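Local coordinates for protein coclaurine N-methyltransferase (Coptis japonica, PDB 6GKV) that catalyses the transfer of a methyl group from S-adenosyl-L-methionine to the nitrogen of coclaurine in plant alkaloid biosynthesis, at residues Asn288-Trp291 against Leu292-Leu295; Met310-Glu313 against Glu314-Val317. All coordinates share one frame; numbering follows the deposited sequence.

The two contacts come one after the other along the chain, in the run of helices 281-297, 299-309 and 313-335 of this methyltransferase. Contact 1 lies within helix 281-297, which follows strand 272-279, the outermost strand of the mixed sheet within this chain; after it, helix 299-309 leads to contact 2, the turn that starts helix 313-335. Their centres are 21 Å apart and their nearest atoms about 10 Å, so they do not touch. The link between them is helix 313-335 itself: it opens at contact 2, then runs past contact 1, packing against Glu289, Trp291, Leu292 and Leu295. Contact 1 brings Asn288 to the bound N-methylheliamine, whereas contact 2 sits at the surface, away from the ligands.

Contact 1: Asn288-Trp291 against Leu292-Leu295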
# COMPACT_ATOMS: atom_id res chain seq x y z
N ASN A 288 -19.10 -15.14 -11.56
CA ASN A 288 -20.45 -14.63 -11.56
C ASN A 288 -21.18 -14.97 -12.84
O ASN A 288 -22.42 -15.11 -12.86
CB ASN A 288 -20.47 -13.12 -11.35
CG ASN A 288 -20.29 -12.71 -9.89
OD1 ASN A 288 -21.24 -12.74 -9.12
ND2 ASN A 288 -19.08 -12.27 -9.53
N GLU A 289 -20.41 -15.06 -13.93
CA GLU A 289 -20.95 -15.39 -15.26
C GLU A 289 -21.36 -16.85 -15.33
O GLU A 289 -22.31 -17.20 -16.02
CB GLU A 289 -19.91 -15.07 -16.35
CG GLU A 289 -20.31 -15.44 -17.77
CD GLU A 289 -19.21 -15.15 -18.81
OE1 GLU A 289 -18.03 -15.01 -18.42
OE2 GLU A 289 -19.53 -15.08 -20.03
N GLU A 290 -20.64 -17.71 -14.63
CA GLU A 290 -20.94 -19.13 -14.70
C GLU A 290 -22.17 -19.41 -13.83
O GLU A 290 -22.96 -20.30 -14.14
CB GLU A 290 -19.73 -19.97 -14.26
CG GLU A 290 -18.55 -19.92 -15.26
CD GLU A 290 -18.86 -20.59 -16.60
OE1 GLU A 290 -19.39 -21.72 -16.59
OE2 GLU A 290 -18.57 -19.98 -17.67
N TRP A 291 -22.30 -18.63 -12.76
CA TRP A 291 -23.45 -18.68 -11.89
C TRP A 291 -24.72 -18.28 -12.64
O TRP A 291 -25.76 -18.95 -12.55
CB TRP A 291 -23.24 -17.75 -10.69
CG TRP A 291 -22.26 -18.24 -9.66
CD1 TRP A 291 -21.81 -19.51 -9.50
CD2 TRP A 291 -21.63 -17.45 -8.64
NE1 TRP A 291 -20.93 -19.57 -8.44
CE2 TRP A 291 -20.80 -18.32 -7.90
CE3 TRP A 291 -21.68 -16.09 -8.28
CZ2 TRP A 291 -20.03 -17.88 -6.81
CZ3 TRP A 291 -20.91 -15.65 -7.20
CH2 TRP A 291 -20.11 -16.55 -6.48
N LEU A 292 -24.62 -17.18 -13.39
CA LEU A 292 -25.74 -16.67 -14.17
C LEU A 292 -26.21 -17.68 -15.22
O LEU A 292 -27.40 -17.91 -15.37
CB LEU A 292 -25.35 -15.35 -14.82
CG LEU A 292 -26.35 -14.74 -15.80
CD1 LEU A 292 -27.65 -14.39 -15.08
CD2 LEU A 292 -25.74 -13.52 -16.51
N LYS A 293 -25.27 -18.28 -15.95
CA LYS A 293 -25.61 -19.35 -16.91
C LYS A 293 -26.39 -20.46 -16.23
O LYS A 293 -27.30 -21.05 -16.81
CB LYS A 293 -24.37 -19.97 -17.56
CG LYS A 293 -23.73 -19.18 -18.70
CD LYS A 293 -22.40 -19.85 -19.11
CE LYS A 293 -21.54 -18.95 -19.97
NZ LYS A 293 -20.12 -19.45 -20.12
N ARG A 294 -26.03 -20.76 -14.98
CA ARG A 294 -26.65 -21.85 -14.26
C ARG A 294 -28.06 -21.52 -13.82
O ARG A 294 -28.91 -22.40 -13.77
CB ARG A 294 -25.81 -22.26 -13.06
CG ARG A 294 -24.60 -23.05 -13.48
CD ARG A 294 -23.63 -23.31 -12.35
NE ARG A 294 -22.58 -24.20 -12.82
CZ ARG A 294 -22.45 -25.46 -12.44
NH1 ARG A 294 -23.28 -25.98 -11.55
NH2 ARG A 294 -21.47 -26.19 -12.95
N LEU A 295 -28.32 -20.25 -13.51
CA LEU A 295 -29.68 -19.81 -13.23
C LEU A 295 -30.57 -20.09 -14.44
O LEU A 295 -31.37 -21.02 -14.42
CB LEU A 295 -29.70 -18.32 -12.88
CG LEU A 295 -29.10 -17.95 -11.53
CD1 LEU A 295 -29.30 -16.47 -11.22
CD2 LEU A 295 -29.71 -18.83 -10.46
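Trp291 O takes two backbone donors at the next turn of alpha-helix 281-297: Leu295 N at 3.0 Å, and Arg294 N, also at 3.0 Å but weakly because the bond is bent. Arg294 N also donates to Glu290 O, so its single N-H is shared between two carbonyls. On the outer side Glu290 and Lys293 run side by side, and the salt bridge between Glu290 OE2 and Lys293 NZ closes at 2.9 Å. The glutamate's bend at chi2 (-67°) brings the carboxylate alongside the lysine chain, which stays extended beyond CG; NZ arrives on the syn side of OE2, 34° out of the carboxylate plane. Replacing Glu290 by an alanine would probably leave the Lys293 ammonium without its ion-pair mate and free to swing. Glu289 OE2, 4.4 Å from Lys293 NZ, adds a looser opposite charge. On the buried side Asn288 touches the bound N-methylheliamine and is steadied through ND2 by Phe284 O, while the Trp291 side chain touches Cys327, Leu104 and Met85. The aliphatic part of Arg294 hugs the previous turn, with CG 3.3 Å from Glu290 O.

Contact 2: Met310-Glu313 against Glu314-Val317; sequences MGNE and EEAV
The amide of Asn312 and the carboxylate of Glu315 meet at an angle, their planes 51° apart. Carboxylate atom OE2 of Glu315 lies close to the amide plane, beyond ND2 of Asn312, and takes a hydrogen bond of 3.0 Å from it with an N-H...O angle of 162°. Seen from the carboxylate, that same ND2 stands well above the plane. The other end of the amide, OD1 of Asn312, turns to the backbone and accepts weakly from Glu315 N at 3.1 Å, with Glu315 CG pressed up to OD1 at 3.2 Å. This makes Asn312 the N-cap of helix 313-335, and a chi1 of 56°, which sets CG between the backbone N and the carbonyl carbon, folds the amide over the first turn. The arrangement resembles a capping box, but the return bond to Glu315 comes from the side-chain amide, not from Asn312 N. Asn312 is thus gripped at both ends of its amide, which should fix its flip, and its backbone O adds a weak bond from Ala316 N at 3.3 Å. Regular helical bonding follows at once: Val317 N donates to Glu313 O at 2.8 Å, almost straight. Three successive glutamates, Glu313 to Glu315, occupy this first turn, where the positive end of the helix dipole would probably favour negative charge, though Glu313 OE1 also lies close to the like-charged Glu307. Behind the cap, Met310 CB rests 4.0 Å from Glu315 CB. Met310 is where the chain leaves the helical conformation of helix 299-309, and the turn folds helix 313-335 back against it: Ala316 packs on Phe306 and Glu307, while Glu313 and Val317 lie against Lys303.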
# COMPACT_ATOMS: atom_id res chain seq x y z
N MET A 310 -41.34 -18.36 -1.46
CA MET A 310 -42.17 -17.16 -1.37
C MET A 310 -43.61 -17.67 -1.29
O MET A 310 -43.83 -18.84 -0.98
CB MET A 310 -41.95 -16.22 -2.56
CG MET A 310 -40.47 -15.80 -2.80
SD MET A 310 -39.71 -14.71 -1.55
CE MET A 310 -38.88 -15.89 -0.50
N GLY A 311 -44.60 -16.84 -1.55
CA GLY A 311 -45.96 -17.34 -1.52
C GLY A 311 -46.75 -17.12 -2.79
O GLY A 311 -47.90 -17.56 -2.91
N ASN A 312 -46.12 -16.44 -3.74
CA ASN A 312 -46.79 -15.92 -4.93
C ASN A 312 -45.77 -15.75 -6.04
O ASN A 312 -44.60 -15.53 -5.77
CB ASN A 312 -47.47 -14.59 -4.62
CG ASN A 312 -46.48 -13.57 -4.06
OD1 ASN A 312 -45.97 -12.73 -4.80
ND2 ASN A 312 -46.19 -13.67 -2.77
N GLU A 313 -46.22 -15.82 -7.29
CA GLU A 313 -45.31 -15.74 -8.43
C GLU A 313 -44.61 -14.39 -8.53
O GLU A 313 -43.44 -14.34 -8.88
CB GLU A 313 -46.05 -16.06 -9.73
CG GLU A 313 -46.72 -17.41 -9.70
CD GLU A 313 -47.08 -17.92 -11.08
OE1 GLU A 313 -46.24 -17.78 -12.00
OE2 GLU A 313 -48.20 -18.47 -11.25
N GLU A 314 -45.33 -13.30 -8.21
CA GLU A 314 -44.77 -11.94 -8.24
C GLU A 314 -43.43 -11.82 -7.51
O GLU A 314 -42.50 -11.16 -7.97
CB GLU A 314 -45.76 -10.92 -7.64
CG GLU A 314 -47.03 -10.71 -8.44
CD GLU A 314 -48.06 -11.81 -8.22
OE1 GLU A 314 -48.86 -11.71 -7.26
OE2 GLU A 314 -48.08 -12.78 -9.01
N GLU A 315 -43.32 -12.48 -6.36
CA GLU A 315 -42.14 -12.35 -5.53
C GLU A 315 -41.09 -13.37 -5.96
O GLU A 315 -39.90 -13.19 -5.72
CB GLU A 315 -42.50 -12.51 -4.06
CG GLU A 315 -43.40 -11.40 -3.55
CD GLU A 315 -43.56 -11.42 -2.05
OE1 GLU A 315 -42.53 -11.42 -1.34
OE2 GLU A 315 -44.71 -11.41 -1.57
N ALA A 316 -41.56 -14.43 -6.60
CA ALA A 316 -40.67 -15.44 -7.12
C ALA A 316 -39.94 -14.85 -8.30
O ALA A 316 -38.73 -15.02 -8.44
CB ALA A 316 -41.45 -16.68 -7.52
N VAL A 317 -40.67 -14.13 -9.14
CA VAL A 317 -40.05 -13.34 -10.20
C VAL A 317 -39.04 -12.33 -9.66
O VAL A 317 -37.91 -12.26 -10.14
CB VAL A 317 -41.12 -12.60 -11.01
CG1 VAL A 317 -40.46 -11.60 -11.96
CG2 VAL A 317 -41.98 -13.59 -11.76